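Local coordinates for sensor protein (Vibrio cholerae, PDB 3BY9) that probably senses C4-dicarboxylates such as succinate as the sensor domain of the histidine kinase DctB, whose kinase part would phosphorylate a protein histidine using ATP, at residues 221-226 with 238-242; 12-16 with 252-256. One frame throughout, in Å; residues are numbered along the deposited sequence.

Contact 1 (221-226 with 238-242); sequences AEQSEW and YIVSS
Five backbone hydrogen bonds tie Glu-222, Ser-224 and Trp-226 to Ser-242, Val-240 and Tyr-238, making the edge of an antiparallel sheet. Trp-226 and Tyr-238 form one hydrogen-bonded pair, exchanging N-H and carbonyl both ways, and Ser-224 and Val-240 form the next. The bond from Val-240 N to Ser-224 O (3.0 Å) is almost straight at its hydrogen, 177°, yet its donor stands above the carbonyl plane. Beyond the strand's start, Ser-242 N reaches Glu-222 O at 2.7 Å. At this end three waters bridge the two segments. One is within hydrogen-bonding distance of Ala-221 O (2.6 Å), Val-240 O and Ser-242 OG; a second lies between Ser-242 O and Glu-222 OE2 in one of the two conformers of Glu-222. On the face of Gln-223 and Ser-241, a third accepts from Gln-223 NE2 and meets Ser-241 OG at 2.7 Å.

The main side-chain contact is Val-240 against Trp-226. Methyl CG2 sits over the indole face, 3.5 Å from the centroid of the five-membered ring and 8° off its normal, a CH-pi contact. With CG1 anti to the backbone N (chi1 -174°), the second methyl reaches the six-membered ring at Trp-226 CZ2, 3.8 Å away. Glu-225 OE2 is hydrogen-bonded to Tyr-5 OH of helix 5-27, while OE1 makes salt bridges to Arg-227 and Lys-258; the latter is a residue of the second calcium site.

This is the pairing of a beta hairpin, with 223-226 the outermost strand of its four-stranded sheet within the chain. Gln-223, Glu-225, Ile-239 and Ser-241 occupy the face toward helix 5-27, whereas Trp-226 lies on the reverse among Trp-215, Val-188 and Leu-219, and also touches Arg-253 and Leu-255 of strand 250-257.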
ATOM      1  N   ALA A 221      19.017  -8.744   6.697  1.00 14.29           N
ATOM      2  CA  ALA A 221      20.102  -8.995   5.729  1.00 13.40           C
ATOM      3  C   ALA A 221      19.714  -8.959   4.292  1.00 16.23           C
ATOM      4  O   ALA A 221      18.609  -9.413   3.930  1.00 14.89           O
ATOM      5  CB  ALA A 221      20.763 -10.337   5.999  1.00 15.23           C
ATOM      6  N   GLU A 222      20.604  -8.457   3.447  0.50 13.67           N
ATOM      7  CA  GLU A 222      20.279  -8.420   2.038  0.50 14.40           C
ATOM      8  C   GLU A 222      20.196  -9.859   1.509  0.50 14.22           C
ATOM      9  O   GLU A 222      19.355 -10.167   0.668  0.50 12.81           O
ATOM     10  CB  GLU A 222      21.342  -7.659   1.264  0.50 18.91           C
ATOM     11  CG  GLU A 222      20.854  -7.186  -0.087  0.50 23.06           C
ATOM     12  CD  GLU A 222      21.777  -6.156  -0.694  0.50 28.83           C
ATOM     13  OE1 GLU A 222      22.373  -5.378   0.097  0.50 28.79           O
ATOM     14  OE2 GLU A 222      21.894  -6.123  -1.950  0.50 25.77           O
ATOM     15  N   GLN A 223      21.085 -10.727   1.993  1.00 12.18           N
ATOM     16  CA  GLN A 223      21.083 -12.133   1.543  1.00 12.04           C
ATOM     17  C   GLN A 223      21.056 -12.988   2.788  1.00 11.45           C
ATOM     18  O   GLN A 223      21.944 -12.890   3.648  1.00 12.26           O
ATOM     19  CB  GLN A 223      22.322 -12.423   0.690  1.00 11.53           C
ATOM     20  CG  GLN A 223      22.344 -11.589  -0.595  1.00 12.30           C
ATOM     21  CD  GLN A 223      23.670 -11.663  -1.334  1.00 13.56           C
ATOM     22  OE1 GLN A 223      24.728 -11.809  -0.705  1.00 17.17           O
ATOM     23  NE2 GLN A 223      23.638 -11.559  -2.680  1.00 12.82           N
ATOM     24  N   SER A 224      20.021 -13.829   2.920  1.00 10.39           N
ATOM     25  CA  SER A 224      19.907 -14.643   4.134  1.00 10.79           C
ATOM     26  C   SER A 224      19.206 -15.954   3.842  1.00 12.73           C
ATOM     27  O   SER A 224      19.102 -16.327   2.677  1.00 13.84           O
ATOM     28  CB  SER A 224      19.093 -13.874   5.183  1.00 17.80           C
ATOM     29  OG  SER A 224      19.257 -14.488   6.444  1.00 23.92           O
ATOM     30  N   GLU A 225      18.806 -16.661   4.906  1.00 13.68           N
ATOM     31  CA  GLU A 225      18.044 -17.922   4.758  1.00 15.46           C
ATOM     32  C   GLU A 225      16.972 -17.878   5.797  1.00 15.66           C
ATOM     33  O   GLU A 225      17.206 -17.374   6.905  1.00 15.68           O
ATOM     34  CB  GLU A 225      18.904 -19.179   4.997  1.00 15.94           C
ATOM     35  CG  GLU A 225      19.983 -19.380   3.951  1.00 15.88           C
ATOM     36  CD  GLU A 225      20.688 -20.717   4.070  1.00 20.93           C
ATOM     37  OE1 GLU A 225      20.346 -21.480   4.994  1.00 21.77           O
ATOM     38  OE2 GLU A 225      21.585 -20.983   3.247  1.00 20.72           O
ATOM     39  N   TRP A 226      15.795 -18.377   5.438  1.00 11.52           N
ATOM     40  CA  TRP A 226      14.654 -18.437   6.356  1.00  9.88           C
ATOM     41  C   TRP A 226      14.436 -19.925   6.603  1.00 13.88           C
ATOM     42  O   TRP A 226      14.333 -20.691   5.657  1.00 16.24           O
ATOM     43  CB  TRP A 226      13.405 -17.858   5.712  1.00 14.20           C
ATOM     44  CG  TRP A 226      13.426 -16.351   5.582  1.00 15.83           C
ATOM     45  CD1 TRP A 226      14.472 -15.499   5.862  1.00 18.46           C
ATOM     46  CD2 TRP A 226      12.360 -15.532   5.080  1.00 13.16           C
ATOM     47  NE1 TRP A 226      14.111 -14.191   5.552  1.00 14.30           N
ATOM     48  CE2 TRP A 226      12.829 -14.187   5.073  1.00 15.61           C
ATOM     49  CE3 TRP A 226      11.055 -15.807   4.627  1.00 14.19           C
ATOM     50  CZ2 TRP A 226      12.035 -13.114   4.630  1.00 15.54           C
ATOM     51  CZ3 TRP A 226      10.256 -14.726   4.166  1.00 12.86           C
ATOM     52  CH2 TRP A 226      10.765 -13.396   4.178  1.00 14.54           C
ATOM     53  N   TYR A 238      14.277 -21.499   2.865  1.00 13.98           N
ATOM     54  CA  TYR A 238      14.500 -20.713   1.652  1.00 12.72           C
ATOM     55  C   TYR A 238      15.745 -19.895   1.646  1.00 11.18           C
ATOM     56  O   TYR A 238      16.184 -19.456   2.700  1.00 13.31           O
ATOM     57  CB  TYR A 238      13.369 -19.678   1.499  1.00 10.56           C
ATOM     58  CG  TYR A 238      12.052 -20.299   1.126  1.00 12.93           C
ATOM     59  CD1 TYR A 238      11.647 -20.346  -0.189  1.00 12.13           C
ATOM     60  CD2 TYR A 238      11.260 -20.908   2.098  1.00 15.37           C
ATOM     61  CE1 TYR A 238      10.476 -20.979  -0.575  1.00 16.46           C
ATOM     62  CE2 TYR A 238      10.067 -21.580   1.721  1.00 19.55           C
ATOM     63  CZ  TYR A 238       9.696 -21.598   0.386  1.00 21.35           C
ATOM     64  OH  TYR A 238       8.548 -22.254  -0.000  1.00 23.30           O
ATOM     65  N   ILE A 239      16.261 -19.645   0.447  1.00 11.66           N
ATOM     66  CA  ILE A 239      17.376 -18.690   0.299  1.00 10.34           C
ATOM     67  C   ILE A 239      16.608 -17.365  -0.047  1.00 11.15           C
ATOM     68  O   ILE A 239      15.808 -17.337  -0.965  1.00 11.73           O
ATOM     69  CB  ILE A 239      18.312 -19.084  -0.843  1.00 11.43           C
ATOM     70  CG1 ILE A 239      19.036 -20.387  -0.430  1.00 16.64           C
ATOM     71  CG2 ILE A 239      19.376 -17.919  -1.130  1.00 12.23           C
ATOM     72  CD1 ILE A 239      19.718 -21.090  -1.595  1.00 15.63           C
ATOM     73  N   VAL A 240      16.892 -16.273   0.669  1.00  8.51           N
ATOM     74  CA  VAL A 240      16.080 -15.051   0.502  1.00  9.46           C
ATOM     75  C   VAL A 240      16.925 -13.821   0.266  1.00 11.39           C
ATOM     76  O   VAL A 240      17.880 -13.598   1.025  1.00 11.71           O
ATOM     77  CB  VAL A 240      15.262 -14.789   1.792  1.00 11.73           C
ATOM     78  CG1 VAL A 240      14.324 -13.641   1.588  1.00 11.44           C
ATOM     79  CG2 VAL A 240      14.411 -16.030   2.156  1.00  9.95           C
ATOM     80  N   SER A 241      16.642 -13.085  -0.806  1.00  8.30           N
ATOM     81  CA  SER A 241      17.368 -11.831  -1.055  1.00 10.34           C
ATOM     82  C   SER A 241      16.384 -10.700  -0.879  1.00 11.22           C
ATOM     83  O   SER A 241      15.233 -10.790  -1.308  1.00 10.66           O
ATOM     84  CB  SER A 241      17.975 -11.815  -2.451  1.00  9.96           C
ATOM     85  OG  SER A 241      18.963 -12.857  -2.487  1.00 12.26           O
ATOM     86  N   SER A 242      16.846  -9.589  -0.290  1.00  9.17           N
ATOM     87  CA  SER A 242      15.894  -8.514   0.025  1.00 10.85           C
ATOM     88  C   SER A 242      16.407  -7.183  -0.429  1.00 11.77           C
ATOM     89  O   SER A 242      17.625  -6.939  -0.442  1.00 13.03           O
ATOM     90  CB  SER A 242      15.643  -8.449   1.547  1.00 10.84           C
ATOM     91  OG  SER A 242      15.117  -9.705   1.998  1.00 12.73           O
TER
HETATM   92  O   HOH W   1      17.225 -11.351   2.892  1.00 10.24           O
HETATM   93  O   HOH W   2      19.196  -6.432  -2.843  1.00 18.54           O
HETATM   94  O   HOH W   3      20.981 -11.704  -3.939  1.00 11.70           O

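Contact 2 (12-16 with 252-256); sequences HQSQL and IRVLS
His-12 and Leu-16, one turn apart on the helix, close down on Val-254 of the strand. Its CG1 lies over a face of the His-12 imidazole, 3.6 Å from the ring centroid and 17° off the normal, in a CH-pi contact displaced toward the rim on the CG side. Chi1 of 53° places this methyl between the backbone N and the carbonyl carbon, from where it also meets Leu-16 CG at 3.9 Å. The other methyl, CG2, approaches ND1 of His-12 at 3.8 Å and packs against the end of Gln-15, whose amide is held by Ser-164 OG through OE1.

Leu-16 extends the apolar seam along the strand: in one of the two conformers of Ile-252, Leu-16 CD2 passes Ile-252 CG2 at 4.0 Å, the two side chains sliding by in opposite directions. Toward the other end, Ser-256 CB lies 3.7 Å from His-12 CE1. The ring is not bonded to the strand it covers; NE2 makes a weak hydrogen bond to Ile-239 O on the adjacent strand, which probably helps set the ring's rotation.

All six touching residues are buried. The seam joins the long N-terminal helix 5-27 to strand 250-257, an inner strand between 238-245 and 165-169. Phe-19 and Ile-23 continue the helix packing at Ile-252, Leu-8 does so at Ser-256, and Trp-159 lies against Val-254.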
ATOM      1  N   HIS A  12      18.945 -13.557  -8.124  1.00 10.55           N
ATOM      2  CA  HIS A  12      18.013 -12.847  -7.248  1.00 10.10           C
ATOM      3  C   HIS A  12      18.197 -11.342  -7.434  1.00 13.00           C
ATOM      4  O   HIS A  12      17.223 -10.578  -7.425  1.00 11.20           O
ATOM      5  CB  HIS A  12      18.325 -13.140  -5.795  1.00 11.35           C
ATOM      6  CG  HIS A  12      17.648 -14.336  -5.210  1.00 11.19           C
ATOM      7  ND1 HIS A  12      16.873 -15.247  -5.923  1.00 14.16           N
ATOM      8  CD2 HIS A  12      17.625 -14.752  -3.923  1.00  6.76           C
ATOM      9  CE1 HIS A  12      16.411 -16.158  -5.080  1.00  7.27           C
ATOM     10  NE2 HIS A  12      16.847 -15.875  -3.869  1.00 15.95           N
ATOM     11  N   GLN A  13      19.452 -10.886  -7.513  1.00 12.68           N
ATOM     12  CA  GLN A  13      19.689  -9.451  -7.676  1.00 13.52           C
ATOM     13  C   GLN A  13      19.042  -8.932  -8.952  1.00 12.29           C
ATOM     14  O   GLN A  13      18.499  -7.833  -8.980  1.00 12.74           O
ATOM     15  CB  GLN A  13      21.194  -9.126  -7.671  1.00  9.96           C
ATOM     16  CG  GLN A  13      21.821  -9.210  -6.269  1.00 13.24           C
ATOM     17  CD  GLN A  13      21.139  -8.264  -5.298  1.00 14.08           C
ATOM     18  OE1 GLN A  13      21.119  -7.059  -5.528  1.00 14.68           O
ATOM     19  NE2 GLN A  13      20.574  -8.796  -4.220  1.00 12.85           N
ATOM     20  N   SER A  14      19.083  -9.728 -10.018  0.50 11.41           N
ATOM     21  CA  SER A  14      18.472  -9.302 -11.267  0.50 11.95           C
ATOM     22  C   SER A  14      16.947  -9.315 -11.162  0.50 13.26           C
ATOM     23  O   SER A  14      16.258  -8.447 -11.726  0.50 14.27           O
ATOM     24  CB  SER A  14      18.941 -10.205 -12.399  0.50 13.74           C
ATOM     25  OG  SER A  14      20.300  -9.926 -12.702  0.50 11.62           O
ATOM     26  N   GLN A  15      16.406 -10.314 -10.470  1.00 11.90           N
ATOM     27  CA  GLN A  15      14.955 -10.360 -10.287  1.00 12.18           C
ATOM     28  C   GLN A  15      14.498  -9.162  -9.494  1.00 13.67           C
ATOM     29  O   GLN A  15      13.466  -8.567  -9.825  1.00 13.17           O
ATOM     30  CB  GLN A  15      14.532 -11.609  -9.538  1.00 12.09           C
ATOM     31  CG  GLN A  15      14.775 -12.889 -10.339  1.00 12.48           C
ATOM     32  CD  GLN A  15      14.326 -14.084  -9.525  1.00 14.68           C
ATOM     33  OE1 GLN A  15      13.126 -14.405  -9.453  1.00 17.61           O
ATOM     34  NE2 GLN A  15      15.264 -14.715  -8.875  1.00 12.30           N
ATOM     35  N   LEU A  16      15.250  -8.820  -8.439  1.00 11.04           N
ATOM     36  CA  LEU A  16      14.857  -7.672  -7.615  1.00 10.60           C
ATOM     37  C   LEU A  16      14.961  -6.377  -8.438  1.00 13.96           C
ATOM     38  O   LEU A  16      14.133  -5.450  -8.299  1.00 13.41           O
ATOM     39  CB  LEU A  16      15.751  -7.569  -6.336  1.00  9.45           C
ATOM     40  CG  LEU A  16      15.530  -8.707  -5.309  1.00 11.13           C
ATOM     41  CD1 LEU A  16      16.582  -8.763  -4.197  1.00  9.91           C
ATOM     42  CD2 LEU A  16      14.115  -8.490  -4.701  1.00 12.86           C
ATOM     43  N   ILE A 252      11.130  -5.477  -0.540  0.50  9.50           N
ATOM     44  CA  ILE A 252      10.769  -6.531  -1.505  0.50 10.08           C
ATOM     45  C   ILE A 252      11.719  -7.702  -1.256  0.50 10.86           C
ATOM     46  O   ILE A 252      12.923  -7.505  -1.085  0.50 11.03           O
ATOM     47  CB  ILE A 252      10.966  -6.052  -2.947  0.50 10.91           C
ATOM     48  CG1 ILE A 252      10.246  -4.714  -3.154  0.50 11.42           C
ATOM     49  CG2 ILE A 252      10.472  -7.109  -3.925  0.50  9.82           C
ATOM     50  CD1 ILE A 252      10.618  -4.068  -4.456  0.50 25.31           C
ATOM     51  N   ARG A 253      11.191  -8.929  -1.246  1.00 10.12           N
ATOM     52  CA  ARG A 253      12.048 -10.080  -0.996  1.00  8.34           C
ATOM     53  C   ARG A 253      11.742 -11.181  -1.952  1.00 12.05           C
ATOM     54  O   ARG A 253      10.560 -11.435  -2.226  1.00 10.21           O
ATOM     55  CB  ARG A 253      11.769 -10.586   0.433  1.00  8.97           C
ATOM     56  CG  ARG A 253      11.845  -9.418   1.472  1.00  9.99           C
ATOM     57  CD  ARG A 253      11.673  -9.976   2.891  1.00 10.87           C
ATOM     58  NE  ARG A 253      11.649  -8.989   3.992  1.00 12.17           N
ATOM     59  CZ  ARG A 253      12.709  -8.752   4.765  1.00 13.51           C
ATOM     60  NH1 ARG A 253      13.870  -9.366   4.516  1.00 13.89           N
ATOM     61  NH2 ARG A 253      12.570  -8.033   5.867  1.00 13.69           N
ATOM     62  N   VAL A 254      12.789 -11.817  -2.474  1.00  8.52           N
ATOM     63  CA  VAL A 254      12.580 -12.947  -3.387  1.00 12.28           C
ATOM     64  C   VAL A 254      13.036 -14.195  -2.618  1.00 11.62           C
ATOM     65  O   VAL A 254      14.097 -14.207  -1.965  1.00 10.49           O
ATOM     66  CB  VAL A 254      13.349 -12.747  -4.725  1.00 10.84           C
ATOM     67  CG1 VAL A 254      14.827 -12.440  -4.505  1.00 13.33           C
ATOM     68  CG2 VAL A 254      13.249 -14.034  -5.590  1.00  9.98           C
ATOM     69  N   LEU A 255      12.191 -15.234  -2.658  1.00  8.53           N
ATOM     70  CA  LEU A 255      12.439 -16.472  -1.905  1.00  8.18           C
ATOM     71  C   LEU A 255      12.549 -17.652  -2.852  1.00 12.24           C
ATOM     72  O   LEU A 255      11.681 -17.822  -3.707  1.00 11.53           O
ATOM     73  CB  LEU A 255      11.267 -16.790  -0.990  1.00  9.64           C
ATOM     74  CG  LEU A 255      11.028 -16.010   0.290  1.00 12.25           C
ATOM     75  CD1 LEU A 255      10.733 -14.576  -0.099  1.00 19.22           C
ATOM     76  CD2 LEU A 255       9.823 -16.570   1.043  1.00 15.83           C
ATOM     77  N   SER A 256      13.627 -18.418  -2.720  1.00  9.29           N
ATOM     78  CA  SER A 256      13.847 -19.645  -3.529  1.00 11.38           C
ATOM     79  C   SER A 256      14.022 -20.804  -2.565  1.00 13.66           C
ATOM     80  O   SER A 256      14.791 -20.729  -1.610  1.00 11.49           O
ATOM     81  CB  SER A 256      15.133 -19.520  -4.384  1.00 10.71           C
ATOM     82  OG  SER A 256      14.979 -18.611  -5.470  1.00 12.47           O
TER

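Overall arrangement
Along the chain contact 1 is nested inside the long loop that contact 2 closes, between a helix near the start and a strand near the end. Their centres are about 9 Å apart, and they meet through neighbouring strands 238-245 and 250-257 of the four-stranded sheet, where Ile-239 N probably bonds to Ser-256 O at 2.8 Å. Contact 1 builds the sheet's edge; contact 2 lays helix 5-27 on one face. The calcium ion of Asp-237 and Lys-258 is about 8 Å from the Tyr-238 side chain of contact 1 and farther from contact 2. Residues that bind succinate in another crystal, among them Arg-104 and Lys-149, lie around the five-stranded sheet.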